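PDB 5OIU: type IV pilus assembly protein PilF from Thermus thermophilus HB8, which hydrolyses ATP as a hexameric AAA+ motor and thereby probably powers the assembly of type IVa pili. Local coordinates for residues L273-V278 against A330-L335; G125-V130 against G370-L375; R202-F207 against K227-A232; N172-E177 against L208-D213. All coordinates share one frame; numbering follows the deposited sequence.

Contact 1 of 4, residues L273-V278 against A330-L335. With ATP (adenosine-5'-triphosphate), chain Q.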
loop_
_atom_site.group_PDB
_atom_site.type_symbol
_atom_site.label_atom_id
_atom_site.label_comp_id
_atom_site.label_asym_id
_atom_site.label_seq_id
_atom_site.Cartn_x
_atom_site.Cartn_y
_atom_site.Cartn_z
ATOM N N LEU C 273 6.548 22.307 12.390
ATOM C CA LEU C 273 6.705 22.561 13.813
ATOM C C LEU C 273 5.599 21.831 14.554
ATOM O O LEU C 273 4.415 22.068 14.283
ATOM C CB LEU C 273 6.641 24.049 14.125
ATOM C CG LEU C 273 6.755 24.242 15.623
ATOM C CD1 LEU C 273 8.194 23.987 16.013
ATOM C CD2 LEU C 273 6.331 25.639 15.999
ATOM N N SER C 274 5.983 20.956 15.482
ATOM C CA SER C 274 5.054 20.303 16.393
ATOM C C SER C 274 5.249 20.848 17.793
ATOM O O SER C 274 6.386 21.033 18.234
ATOM C CB SER C 274 5.264 18.789 16.423
ATOM O OG SER C 274 4.159 18.179 17.047
ATOM N N GLN C 275 4.158 21.085 18.513
ATOM C CA GLN C 275 4.381 21.610 19.849
ATOM C C GLN C 275 3.356 21.095 20.859
ATOM O O GLN C 275 2.314 20.533 20.509
ATOM C CB GLN C 275 4.417 23.147 19.830
ATOM C CG GLN C 275 3.168 23.877 19.360
ATOM C CD GLN C 275 3.367 25.396 19.475
ATOM O OE1 GLN C 275 4.136 25.998 18.722
ATOM N NE2 GLN C 275 2.695 26.006 20.439
ATOM N N ARG C 276 3.708 21.285 22.132
ATOM C CA ARG C 276 2.874 20.976 23.285
ATOM C C ARG C 276 2.966 22.112 24.295
ATOM O O ARG C 276 3.973 22.825 24.368
ATOM C CB ARG C 276 3.307 19.673 23.984
ATOM C CG ARG C 276 3.288 18.474 23.105
ATOM C CD ARG C 276 1.887 18.219 22.593
ATOM N NE ARG C 276 1.811 16.854 22.087
ATOM C CZ ARG C 276 2.204 16.504 20.866
ATOM N NH1 ARG C 276 2.661 17.433 20.014
ATOM N NH2 ARG C 276 2.128 15.229 20.491
ATOM N N LEU C 277 1.933 22.246 25.118
ATOM C CA LEU C 277 2.020 23.112 26.289
ATOM C C LEU C 277 2.192 22.267 27.561
ATOM O O LEU C 277 1.414 21.339 27.815
ATOM C CB LEU C 277 0.785 24.009 26.374
ATOM C CG LEU C 277 0.605 25.045 25.248
ATOM C CD1 LEU C 277 -0.531 26.019 25.565
ATOM C CD2 LEU C 277 1.884 25.828 24.981
ATOM N N VAL C 278 3.238 22.569 28.338
ATOM C CA VAL C 278 3.458 21.963 29.650
ATOM C C VAL C 278 3.186 23.011 30.711
ATOM O O VAL C 278 3.302 24.218 30.477
ATOM C CB VAL C 278 4.878 21.391 29.883
ATOM C CG1 VAL C 278 5.263 20.372 28.839
ATOM C CG2 VAL C 278 5.880 22.502 29.950
ATOM N N ALA C 330 5.874 26.306 26.299
ATOM C CA ALA C 330 5.792 25.456 25.126
ATOM C C ALA C 330 7.057 24.627 24.993
ATOM O O ALA C 330 8.140 25.047 25.410
ATOM C CB ALA C 330 5.582 26.286 23.861
ATOM N N ILE C 331 6.898 23.429 24.411
ATOM C CA ILE C 331 8.003 22.563 24.022
ATOM C C ILE C 331 7.847 22.226 22.540
ATOM O O ILE C 331 6.733 22.125 22.012
ATOM C CB ILE C 331 8.058 21.286 24.898
ATOM C CG1 ILE C 331 6.935 20.307 24.549
ATOM C CG2 ILE C 331 7.939 21.635 26.375
ATOM C CD1 ILE C 331 6.849 19.171 25.542
ATOM N N HIS C 332 8.977 22.050 21.857
ATOM C CA HIS C 332 8.969 22.112 20.406
ATOM C C HIS C 332 9.686 20.940 19.754
ATOM O O HIS C 332 10.656 20.390 20.282
ATOM C CB HIS C 332 9.610 23.389 19.933
ATOM C CG HIS C 332 8.956 24.626 20.463
ATOM N ND1 HIS C 332 9.543 25.428 21.423
ATOM C CD2 HIS C 332 7.775 25.212 20.152
ATOM C CE1 HIS C 332 8.745 26.445 21.689
ATOM N NE2 HIS C 332 7.668 26.343 20.926
ATOM N N GLU C 333 9.196 20.593 18.572
ATOM C CA GLU C 333 9.859 19.676 17.661
ATOM C C GLU C 333 9.846 20.315 16.277
ATOM O O GLU C 333 8.765 20.542 15.717
ATOM C CB GLU C 333 9.132 18.339 17.650
ATOM C CG GLU C 333 9.909 17.214 17.069
ATOM C CD GLU C 333 9.193 15.914 17.267
ATOM O OE1 GLU C 333 8.237 15.654 16.498
ATOM O OE2 GLU C 333 9.564 15.180 18.216
ATOM N N LEU C 334 11.037 20.623 15.733
ATOM C CA LEU C 334 11.156 21.404 14.491
ATOM C C LEU C 334 11.860 20.579 13.418
ATOM O O LEU C 334 13.089 20.438 13.427
ATOM C CB LEU C 334 11.886 22.731 14.708
ATOM C CG LEU C 334 12.153 23.553 13.427
ATOM C CD1 LEU C 334 10.897 23.861 12.630
ATOM C CD2 LEU C 334 12.908 24.862 13.729
ATOM N N LEU C 335 11.066 20.069 12.483
ATOM C CA LEU C 335 11.550 19.307 11.344
ATOM C C LEU C 335 11.811 20.283 10.204
ATOM O O LEU C 335 10.864 20.783 9.582
ATOM C CB LEU C 335 10.530 18.246 10.942
ATOM C CG LEU C 335 10.959 17.150 9.965
ATOM C CD1 LEU C 335 10.005 15.984 10.046
ATOM C CD2 LEU C 335 11.013 17.657 8.538
HETATM P PG ATP Q . -7.035 25.106 18.720
HETATM O O1G ATP Q . -6.730 23.611 18.701
HETATM O O2G ATP Q . -6.919 25.774 17.366
HETATM O O3G ATP Q . -8.308 25.483 19.432
HETATM P PB ATP Q . -4.431 26.156 19.342
HETATM O O1B ATP Q . -3.666 24.874 19.134
HETATM O O2B ATP Q . -4.443 27.238 18.288
HETATM O O3B ATP Q . -5.956 25.802 19.709
HETATM P PA ATP Q . -4.126 28.415 20.995
HETATM O O1A ATP Q . -3.144 29.389 20.402
HETATM O O2A ATP Q . -5.600 28.660 20.784
HETATM O O3A ATP Q . -3.846 26.866 20.658
HETATM O "O5'" ATP Q . -3.792 28.468 22.563
HETATM C "C5'" ATP Q . -4.531 27.719 23.525
HETATM C "C4'" ATP Q . -4.272 28.372 24.876
HETATM O "O4'" ATP Q . -2.896 28.238 25.252
HETATM C "C3'" ATP Q . -4.580 29.854 24.799
HETATM O "O3'" ATP Q . -5.275 30.145 26.027
HETATM C "C2'" ATP Q . -3.201 30.497 24.678
HETATM O "O2'" ATP Q . -3.132 31.855 25.152
HETATM C "C1'" ATP Q . -2.299 29.518 25.434
HETATM N N9 ATP Q . -0.924 29.458 24.898
HETATM C C8 ATP Q . -0.612 29.265 23.598
HETATM N N7 ATP Q . 0.735 29.245 23.421
HETATM C C5 ATP Q . 1.311 29.435 24.619
HETATM C C6 ATP Q . 2.699 29.523 25.122
HETATM N N6 ATP Q . 3.763 29.413 24.285
HETATM N N1 ATP Q . 2.874 29.719 26.446
HETATM C C2 ATP Q . 1.819 29.827 27.280
HETATM N N3 ATP Q . 0.529 29.755 26.893
HETATM C C4 ATP Q . 0.211 29.565 25.594
#
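Gln275 and His332 face each other as a non-hydrogen-bonded pair of two antiparallel strands, and their side chains run alongside one another in the same direction. Amide and imidazole planes stand 79° apart, with Gln275 OE1 at the ring edge, 4.0 Å from His332 CD2. Gln275 CG sits between the backbone N and the carbonyl carbon (chi1 61°), and from there the chain runs out extended, so that the amide reaches Thr158 through OE1 and the carbonyl of Ser153 through NE2. Leu273 and Leu277 share this face of the sheet: Leu273 CD1 lies against Leu334 CB, and Leu277 CD2 against Ala330 CB at 3.9 Å. Leu277 also turns its methyls to the nucleotide, CD1 lying 3.3 Å from ATP O4' and CD2 near the six-membered ring of the adenine, while Ala330 CB is 3.6 Å from ATP N6. On the other face Arg276 CB rests on Ile331 CG1, and Val278 crosses Ile331 at about a right angle, CG1 to CG2. The guanidinium of Arg276 folds back beside its own strand, where NH1 donates to Gln275 O from above the carbonyl plane; NH2 is held by the carbonyl of Asn246. Between the backbones, Ser274 N to Glu333 O (2.8 Å) and Ile331 N to Arg276 O (3.0 Å) each have a reciprocal bond. Strand 328-336 is thus joined antiparallel to the otherwise parallel sheet of the P-loop NTPase core, and Leu277 and Ala330 at this junction contribute contacts to the adenine and ribose in the ATP pocket.

Contact 2 of 4, residues G125-V130 against G370-L375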
loop_
_atom_site.group_PDB
_atom_site.type_symbol
_atom_site.label_atom_id
_atom_site.label_comp_id
_atom_site.label_asym_id
_atom_site.label_seq_id
_atom_site.Cartn_x
_atom_site.Cartn_y
_atom_site.Cartn_z
ATOM N N GLY C 125 9.487 30.653 23.826
ATOM C CA GLY C 125 10.014 29.544 24.593
ATOM C C GLY C 125 10.970 28.609 23.873
ATOM O O GLY C 125 11.231 27.517 24.390
ATOM N N PHE C 126 11.514 28.992 22.712
ATOM C CA PHE C 126 12.344 28.080 21.932
ATOM C C PHE C 126 13.692 27.856 22.593
ATOM O O PHE C 126 14.283 28.780 23.158
ATOM C CB PHE C 126 12.566 28.627 20.523
ATOM C CG PHE C 126 11.460 28.317 19.590
ATOM C CD1 PHE C 126 11.390 27.090 18.964
ATOM C CD2 PHE C 126 10.470 29.241 19.352
ATOM C CE1 PHE C 126 10.355 26.792 18.106
ATOM C CE2 PHE C 126 9.430 28.957 18.491
ATOM C CZ PHE C 126 9.371 27.737 17.862
ATOM N N ALA C 127 14.193 26.622 22.509
ATOM C CA ALA C 127 15.550 26.359 22.960
ATOM C C ALA C 127 16.520 27.134 22.075
ATOM O O ALA C 127 16.224 27.374 20.903
ATOM C CB ALA C 127 15.864 24.871 22.910
ATOM N N PRO C 128 17.668 27.565 22.612
ATOM C CA PRO C 128 18.517 28.499 21.848
ATOM C C PRO C 128 18.857 28.023 20.450
ATOM O O PRO C 128 18.652 28.775 19.487
ATOM C CB PRO C 128 19.756 28.634 22.738
ATOM C CG PRO C 128 19.231 28.473 24.082
ATOM C CD PRO C 128 18.166 27.403 23.986
ATOM N N GLY C 129 19.335 26.788 20.299
ATOM C CA GLY C 129 19.747 26.338 18.980
ATOM C C GLY C 129 18.581 26.165 18.029
ATOM O O GLY C 129 18.652 26.563 16.858
ATOM N N VAL C 130 17.490 25.572 18.518
ATOM C CA VAL C 130 16.318 25.351 17.681
ATOM C C VAL C 130 15.743 26.675 17.206
ATOM O O VAL C 130 15.242 26.776 16.081
ATOM C CB VAL C 130 15.292 24.518 18.471
ATOM C CG1 VAL C 130 14.100 24.132 17.593
ATOM C CG2 VAL C 130 15.988 23.296 19.045
ATOM N N GLY C 370 11.557 18.940 25.926
ATOM C CA GLY C 370 10.915 19.026 27.223
ATOM C C GLY C 370 11.885 18.732 28.344
ATOM O O GLY C 370 11.886 19.415 29.368
ATOM N N LEU C 371 12.743 17.733 28.155
ATOM C CA LEU C 371 13.685 17.381 29.213
ATOM C C LEU C 371 14.648 18.530 29.471
ATOM O O LEU C 371 14.869 18.932 30.620
ATOM C CB LEU C 371 14.449 16.107 28.850
ATOM C CG LEU C 371 15.544 15.780 29.868
ATOM C CD1 LEU C 371 14.919 15.511 31.216
ATOM C CD2 LEU C 371 16.425 14.618 29.449
ATOM N N TYR C 372 15.207 19.081 28.394
ATOM C CA TYR C 372 16.108 20.224 28.482
ATOM C C TYR C 372 15.508 21.341 29.337
ATOM O O TYR C 372 16.138 21.811 30.290
ATOM C CB TYR C 372 16.438 20.702 27.059
ATOM C CG TYR C 372 17.036 22.092 26.982
ATOM C CD1 TYR C 372 18.390 22.312 27.262
ATOM C CD2 TYR C 372 16.255 23.193 26.630
ATOM C CE1 TYR C 372 18.945 23.598 27.198
ATOM C CE2 TYR C 372 16.801 24.480 26.563
ATOM C CZ TYR C 372 18.144 24.673 26.848
ATOM O OH TYR C 372 18.693 25.934 26.786
ATOM N N LYS C 373 14.267 21.741 29.043
ATOM C CA LYS C 373 13.641 22.813 29.814
ATOM C C LYS C 373 13.286 22.363 31.229
ATOM O O LYS C 373 13.292 23.178 32.166
ATOM C CB LYS C 373 12.400 23.330 29.089
ATOM C CG LYS C 373 12.710 24.027 27.769
ATOM C CD LYS C 373 11.459 24.165 26.918
ATOM C CE LYS C 373 11.746 24.891 25.634
ATOM N NZ LYS C 373 10.635 24.731 24.648
ATOM N N ALA C 374 12.979 21.077 31.407
ATOM C CA ALA C 374 12.829 20.541 32.754
ATOM C C ALA C 374 14.142 20.602 33.520
ATOM O O ALA C 374 14.140 20.863 34.730
ATOM C CB ALA C 374 12.311 19.107 32.687
ATOM N N LEU C 375 15.271 20.383 32.835
ATOM C CA LEU C 375 16.571 20.473 33.485
ATOM C C LEU C 375 16.931 21.902 33.884
ATOM O O LEU C 375 17.939 22.101 34.566
ATOM C CB LEU C 375 17.654 19.889 32.576
ATOM C CG LEU C 375 17.675 18.358 32.462
ATOM C CD1 LEU C 375 18.684 17.870 31.413
ATOM C CD2 LEU C 375 17.924 17.714 33.830
#
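Lys373 reaches from helix 366-374 to the loop ahead of helix 128-138, and its tip meets the carbonyl of Gly125. CG stands anti to the carbonyl carbon (chi1 -66°), and every later torsion is extended, which carries the amine straight out from the helix. CB, CG and CD meet nothing of 125-130, though the side chain touches Tyr329 and His332 of strand 328-336; CE is the first atom to arrive, 3.0 Å from Gly125 O and 4.3 Å from Ala127 N. NZ follows at 2.9 Å from the same Gly125 O, in a weak hydrogen bond. The stronger partners of this amine are Asp369, one helical turn earlier, which forms a salt bridge with it, and the carbonyl of Ala330 on strand 328-336. Tyr372, the preceding helix residue, makes the apolar part of the contact. Its CE2 lies 3.8 Å from Ala127 CB, and its OH end comes up to the proline ring, 3.2 Å from Pro128 CD. Gly125 has a positive phi of 89°, a backbone shape that glycine adopts easily. A buried ammonium set among a carboxylate and two backbone carbonyls would probably stay protonated, tying helix, strand and loop together through one charge.

Contact 3 of 4, residues R202-F207 against K227-A232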
loop_
_atom_site.group_PDB
_atom_site.type_symbol
_atom_site.label_atom_id
_atom_site.label_comp_id
_atom_site.label_asym_id
_atom_site.label_seq_id
_atom_site.Cartn_x
_atom_site.Cartn_y
_atom_site.Cartn_z
ATOM N N ARG C 202 -12.822 27.592 -1.038
ATOM C CA ARG C 202 -13.343 28.642 -1.904
ATOM C C ARG C 202 -12.642 29.972 -1.640
ATOM O O ARG C 202 -12.294 30.693 -2.585
ATOM C CB ARG C 202 -14.851 28.777 -1.720
ATOM C CG ARG C 202 -15.447 29.996 -2.401
ATOM C CD ARG C 202 -15.541 29.803 -3.904
ATOM N NE ARG C 202 -16.250 30.906 -4.553
ATOM C CZ ARG C 202 -17.558 31.131 -4.433
ATOM N NH1 ARG C 202 -18.318 30.321 -3.693
ATOM N NH2 ARG C 202 -18.110 32.165 -5.062
ATOM N N ALA C 203 -12.400 30.300 -0.364
ATOM C CA ALA C 203 -11.620 31.492 -0.038
ATOM C C ALA C 203 -10.184 31.375 -0.543
ATOM O O ALA C 203 -9.649 32.311 -1.146
ATOM C CB ALA C 203 -11.635 31.734 1.470
ATOM N N LEU C 204 -9.542 30.229 -0.307
ATOM C CA LEU C 204 -8.126 30.094 -0.636
ATOM C C LEU C 204 -7.896 30.235 -2.142
ATOM O O LEU C 204 -6.897 30.826 -2.580
ATOM C CB LEU C 204 -7.608 28.751 -0.118
ATOM C CG LEU C 204 -6.106 28.474 -0.008
ATOM C CD1 LEU C 204 -5.406 29.677 0.576
ATOM C CD2 LEU C 204 -5.818 27.210 0.815
ATOM N N ARG C 205 -8.822 29.716 -2.950
ATOM C CA ARG C 205 -8.719 29.865 -4.397
ATOM C C ARG C 205 -8.867 31.326 -4.820
ATOM O O ARG C 205 -8.168 31.796 -5.726
ATOM C CB ARG C 205 -9.770 28.994 -5.083
ATOM C CG ARG C 205 -9.378 28.563 -6.472
ATOM C CD ARG C 205 -10.336 27.471 -7.004
ATOM N NE ARG C 205 -10.005 26.078 -6.654
ATOM C CZ ARG C 205 -8.865 25.450 -6.967
ATOM N NH1 ARG C 205 -7.888 26.095 -7.621
ATOM N NH2 ARG C 205 -8.692 24.168 -6.609
ATOM N N ALA C 206 -9.766 32.064 -4.177
ATOM C CA ALA C 206 -9.870 33.485 -4.470
ATOM C C ALA C 206 -8.559 34.208 -4.160
ATOM O O ALA C 206 -8.155 35.121 -4.892
ATOM C CB ALA C 206 -11.028 34.086 -3.686
ATOM N N PHE C 207 -7.854 33.769 -3.108
ATOM C CA PHE C 207 -6.592 34.384 -2.710
ATOM C C PHE C 207 -5.577 34.439 -3.836
ATOM O O PHE C 207 -4.673 35.281 -3.794
ATOM C CB PHE C 207 -5.961 33.620 -1.556
ATOM C CG PHE C 207 -6.658 33.804 -0.258
ATOM C CD1 PHE C 207 -7.875 34.461 -0.193
ATOM C CD2 PHE C 207 -6.098 33.299 0.903
ATOM C CE1 PHE C 207 -8.520 34.621 0.988
ATOM C CE2 PHE C 207 -6.752 33.463 2.118
ATOM C CZ PHE C 207 -7.960 34.134 2.151
ATOM N N LYS C 227 -4.482 20.749 -1.190
ATOM C CA LYS C 227 -3.884 20.819 -2.515
ATOM C C LYS C 227 -3.685 22.270 -2.941
ATOM O O LYS C 227 -2.612 22.626 -3.441
ATOM C CB LYS C 227 -4.726 20.029 -3.524
ATOM C CG LYS C 227 -4.095 18.678 -3.960
ATOM C CD LYS C 227 -2.902 18.871 -4.965
ATOM C CE LYS C 227 -2.038 17.590 -5.182
ATOM N NZ LYS C 227 -0.583 17.883 -5.335
ATOM N N ILE C 228 -4.672 23.138 -2.699
ATOM C CA ILE C 228 -4.499 24.555 -3.042
ATOM C C ILE C 228 -3.392 25.188 -2.202
ATOM O O ILE C 228 -2.584 25.975 -2.705
ATOM C CB ILE C 228 -5.823 25.323 -2.894
ATOM C CG1 ILE C 228 -6.857 24.795 -3.885
ATOM C CG2 ILE C 228 -5.604 26.798 -3.103
ATOM C CD1 ILE C 228 -8.239 25.225 -3.573
ATOM N N ALA C 229 -3.316 24.844 -0.919
ATOM C CA ALA C 229 -2.258 25.414 -0.094
ATOM C C ALA C 229 -0.884 24.967 -0.579
ATOM O O ALA C 229 0.048 25.775 -0.625
ATOM C CB ALA C 229 -2.472 25.046 1.374
ATOM N N THR C 230 -0.738 23.692 -0.965
ATOM C CA THR C 230 0.546 23.241 -1.500
ATOM C C THR C 230 0.848 23.916 -2.832
ATOM O O THR C 230 1.989 24.307 -3.093
ATOM C CB THR C 230 0.567 21.720 -1.668
ATOM O OG1 THR C 230 0.186 21.092 -0.446
ATOM C CG2 THR C 230 1.960 21.239 -2.038
ATOM N N GLU C 231 -0.170 24.063 -3.680
ATOM C CA GLU C 231 0.016 24.706 -4.978
ATOM C C GLU C 231 0.474 26.150 -4.809
ATOM O O GLU C 231 1.394 26.601 -5.504
ATOM C CB GLU C 231 -1.291 24.629 -5.779
ATOM C CG GLU C 231 -1.430 25.597 -6.961
ATOM C CD GLU C 231 -2.811 25.516 -7.635
ATOM O OE1 GLU C 231 -3.657 24.716 -7.170
ATOM O OE2 GLU C 231 -3.047 26.250 -8.631
ATOM N N ALA C 232 -0.135 26.882 -3.868
ATOM C CA ALA C 232 0.256 28.274 -3.667
ATOM C C ALA C 232 1.678 28.381 -3.127
ATOM O O ALA C 232 2.391 29.330 -3.460
ATOM C CB ALA C 232 -0.729 28.975 -2.734
#
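One face of the Arg205 guanidinium is taken by Ile228, whose CD1 stands 3.1 Å above the plane, displaced toward the rim near NH2. The two side chains cross at about a right angle, the isoleucine bringing CG1 as well as CD1 against the NH2 end, with Arg205 NH2 to Ile228 CG1 at 3.3 Å. The bend at chi3 (-87°) turns the guanidinium toward the neighbouring helix after the first part of the chain has left its own helix extended. The carboxylate of Glu231 lies obliquely to this group, its OE1 4.5 Å from Arg205 NH1, too far for a salt bridge; Glu224 is a further, long and weak ion partner at NH2. The ring of Phe207, the other flat group, is backed by its own chain: the carbonyl carbon of Ala203 and CA of Leu204 sit over one face. Deeper in the interface Leu204 and Ile228 slide past each other in opposite directions. Leu204 CG meets Ile228 CG2 at 3.6 Å, and Leu204 CD2 goes on to Ala229 CB at 4.0 Å. Leu204 continues down to Ile215 and Val217 of strand 214-217, whereas Arg202, Ala206 and Phe207 pack on Leu77, Pro78 and Leu99 of a neighbouring subunit. The axes of 202-206 and 227-232 run nearly parallel, 19° apart and 10.0 Å from each other. Two such helices side by side on one face of the parallel part of the sheet, linked through strand 214-217, are characteristic of the alpha/beta/alpha sandwich of P-loop NTPases.

Contact 4 of 4, residues N172-E177 against L208-D213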
loop_
_atom_site.group_PDB
_atom_site.type_symbol
_atom_site.label_atom_id
_atom_site.label_comp_id
_atom_site.label_asym_id
_atom_site.label_seq_id
_atom_site.Cartn_x
_atom_site.Cartn_y
_atom_site.Cartn_z
ATOM N N ASN C 172 1.730 41.766 1.117
ATOM C CA ASN C 172 0.306 41.483 1.317
ATOM C C ASN C 172 0.185 40.163 2.076
ATOM O O ASN C 172 0.499 39.097 1.532
ATOM C CB ASN C 172 -0.469 41.432 -0.002
ATOM C CG ASN C 172 -1.951 41.027 0.189
ATOM O OD1 ASN C 172 -2.533 41.244 1.254
ATOM N ND2 ASN C 172 -2.556 40.439 -0.856
ATOM N N THR C 173 -0.260 40.250 3.330
ATOM C CA THR C 173 -0.540 39.104 4.182
ATOM C C THR C 173 -2.042 38.877 4.263
ATOM O O THR C 173 -2.789 39.787 4.633
ATOM C CB THR C 173 0.024 39.335 5.576
ATOM O OG1 THR C 173 1.418 39.648 5.455
ATOM C CG2 THR C 173 -0.196 38.095 6.479
ATOM N N GLN C 174 -2.473 37.662 3.928
ATOM C CA GLN C 174 -3.884 37.296 3.866
ATOM C C GLN C 174 -4.107 35.966 4.579
ATOM O O GLN C 174 -3.442 34.972 4.262
ATOM C CB GLN C 174 -4.341 37.206 2.410
ATOM C CG GLN C 174 -5.784 36.793 2.244
ATOM C CD GLN C 174 -6.738 37.867 2.709
ATOM O OE1 GLN C 174 -6.810 38.952 2.112
ATOM N NE2 GLN C 174 -7.474 37.583 3.785
ATOM N N THR C 175 -5.045 35.944 5.526
ATOM C CA THR C 175 -5.394 34.759 6.298
ATOM C C THR C 175 -6.792 34.268 5.923
ATOM O O THR C 175 -7.625 35.019 5.418
ATOM C CB THR C 175 -5.357 35.033 7.812
ATOM O OG1 THR C 175 -6.514 35.783 8.190
ATOM C CG2 THR C 175 -4.153 35.840 8.209
ATOM N N ILE C 176 -7.040 32.984 6.173
ATOM C CA ILE C 176 -8.385 32.424 6.212
ATOM C C ILE C 176 -8.500 31.604 7.496
ATOM O O ILE C 176 -7.643 30.757 7.787
ATOM C CB ILE C 176 -8.706 31.581 4.956
ATOM C CG1 ILE C 176 -10.149 31.069 5.000
ATOM C CG2 ILE C 176 -7.701 30.459 4.755
ATOM C CD1 ILE C 176 -11.163 32.166 5.026
ATOM N N GLU C 177 -9.530 31.882 8.287
ATOM C CA GLU C 177 -9.554 31.454 9.682
ATOM C C GLU C 177 -10.950 31.000 10.076
ATOM O O GLU C 177 -11.954 31.511 9.573
ATOM C CB GLU C 177 -9.081 32.578 10.622
ATOM C CG GLU C 177 -7.719 33.150 10.270
ATOM C CD GLU C 177 -7.207 34.121 11.309
ATOM O OE1 GLU C 177 -7.300 33.802 12.519
ATOM O OE2 GLU C 177 -6.727 35.210 10.916
ATOM N N LEU C 208 -5.693 33.563 -4.837
ATOM C CA LEU C 208 -4.700 33.548 -5.907
ATOM C C LEU C 208 -4.817 34.762 -6.830
ATOM O O LEU C 208 -3.846 35.098 -7.518
ATOM C CB LEU C 208 -4.807 32.234 -6.684
ATOM C CG LEU C 208 -4.395 31.087 -5.746
ATOM C CD1 LEU C 208 -4.266 29.768 -6.486
ATOM C CD2 LEU C 208 -3.091 31.450 -5.004
ATOM N N ARG C 209 -5.961 35.447 -6.842
ATOM C CA ARG C 209 -6.108 36.670 -7.620
ATOM C C ARG C 209 -6.078 37.915 -6.749
ATOM O O ARG C 209 -6.489 38.987 -7.191
ATOM C CB ARG C 209 -7.390 36.613 -8.446
ATOM C CG ARG C 209 -7.164 35.861 -9.745
ATOM C CD ARG C 209 -8.365 35.889 -10.674
ATOM N NE ARG C 209 -9.291 34.802 -10.388
ATOM C CZ ARG C 209 -9.195 33.589 -10.921
ATOM N NH1 ARG C 209 -8.204 33.309 -11.763
ATOM N NH2 ARG C 209 -10.083 32.651 -10.601
ATOM N N GLN C 210 -5.564 37.797 -5.527
ATOM C CA GLN C 210 -5.477 38.901 -4.584
ATOM C C GLN C 210 -4.052 39.354 -4.350
ATOM O O GLN C 210 -3.786 40.055 -3.364
ATOM C CB GLN C 210 -6.135 38.504 -3.261
ATOM C CG GLN C 210 -7.652 38.622 -3.281
ATOM C CD GLN C 210 -8.132 39.999 -2.809
ATOM O OE1 GLN C 210 -7.561 40.575 -1.887
ATOM N NE2 GLN C 210 -9.181 40.522 -3.438
ATOM N N ASP C 211 -3.137 38.949 -5.238
ATOM C CA ASP C 211 -1.711 39.280 -5.237
ATOM C C ASP C 211 -1.166 39.244 -3.810
ATOM O O ASP C 211 -0.696 40.277 -3.279
ATOM C CB ASP C 211 -1.472 40.626 -5.915
ATOM C CG ASP C 211 0.005 41.092 -5.949
ATOM O OD1 ASP C 211 0.802 40.308 -6.499
ATOM O OD2 ASP C 211 0.295 42.298 -5.650
ATOM N N PRO C 212 -1.169 38.081 -3.162
ATOM C CA PRO C 212 -0.595 37.958 -1.830
ATOM C C PRO C 212 0.898 37.626 -1.867
ATOM O O PRO C 212 1.454 37.169 -2.869
ATOM C CB PRO C 212 -1.403 36.775 -1.251
ATOM C CG PRO C 212 -1.512 35.796 -2.413
ATOM C CD PRO C 212 -1.584 36.740 -3.677
ATOM N N ASP C 213 1.548 37.850 -0.732
ATOM C CA ASP C 213 2.891 37.364 -0.473
ATOM C C ASP C 213 2.889 36.278 0.585
ATOM O O ASP C 213 3.532 35.238 0.424
ATOM C CB ASP C 213 3.809 38.515 -0.018
ATOM C CG ASP C 213 3.946 39.605 -1.086
ATOM O OD1 ASP C 213 4.663 39.370 -2.086
ATOM O OD2 ASP C 213 3.316 40.672 -0.930
HETATM O O HOH W 1 -5.792 40.208 -0.025
#
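In the parallel part of the sheet of the P-loop NTPase core, strand 173-177 begins beside the loop that leads into its neighbour, strand 214-217, and Asn172 binds this loop at the point of entry. Its backbone makes a two-way grip on Asp213. Asn172 N donates to Asp213 OD2 at 2.8 Å, nearly straight at 170°, using the anti lone pair of that oxygen, and Asp213 N returns a bond of the same length to Asn172 O. Asp213 OD2 also forms a salt bridge with Arg41 of a neighbouring subunit, which pairs with Asp211 as well. That acidic residue has a further arginine partner, Arg110 of the same neighbour, so the loop meets two positive charges at the subunit boundary. With CG anti to the backbone N (chi1 176°), the Asn172 amide extends along the loop and past the CA of Pro212, ND2 to Pro212 CA 3.3 Å. Asp211 O accepts from Asn172 ND2 at 3.1 Å; this oxygen lies in the plane of the amide, yet the donor stands 57° above the carbonyl plane. The side chains of Gln174 and Gln210 point to the same region without bonding directly, their OE1 atoms 4.4 Å apart. The NE2 of Gln174 is turned to Thr175 O, and that of Gln210 to Ser97 of the neighbouring subunit. A water joins the two glutamines, donating to Gln174 OE1 at 2.7 Å and to Gln210 OE1 at 2.6 Å, while Asn172 ND2 bonds weakly to its oxygen.

Contacts 1 and 2 adjoin, their centres 10 Å apart: besides the bond of Lys373 to the Ala330 carbonyl, Phe126 of contact 2 stacks on His332 of contact 1, with His332 CG to Phe126 CE1 at 3.5 Å. Contact 1 touches the bound ATP directly, whereas Gly125 of contact 2 is about 6 Å from it. Contacts 3 and 4 form a second pair, centres 9 Å apart, where Phe207 CZ lies 3.4 Å from Gln174 CG and both contacts reach a neighbouring subunit. Centres of contacts 1 and 4 are about 27 Å apart, yet both reach the same mixed sheet, contact 1 at its strands 269-281 and 328-336, contact 4 at strand 173-177. In sequence, contacts 3 and 4 interlock, and the span between the segments of contact 2 includes all the others.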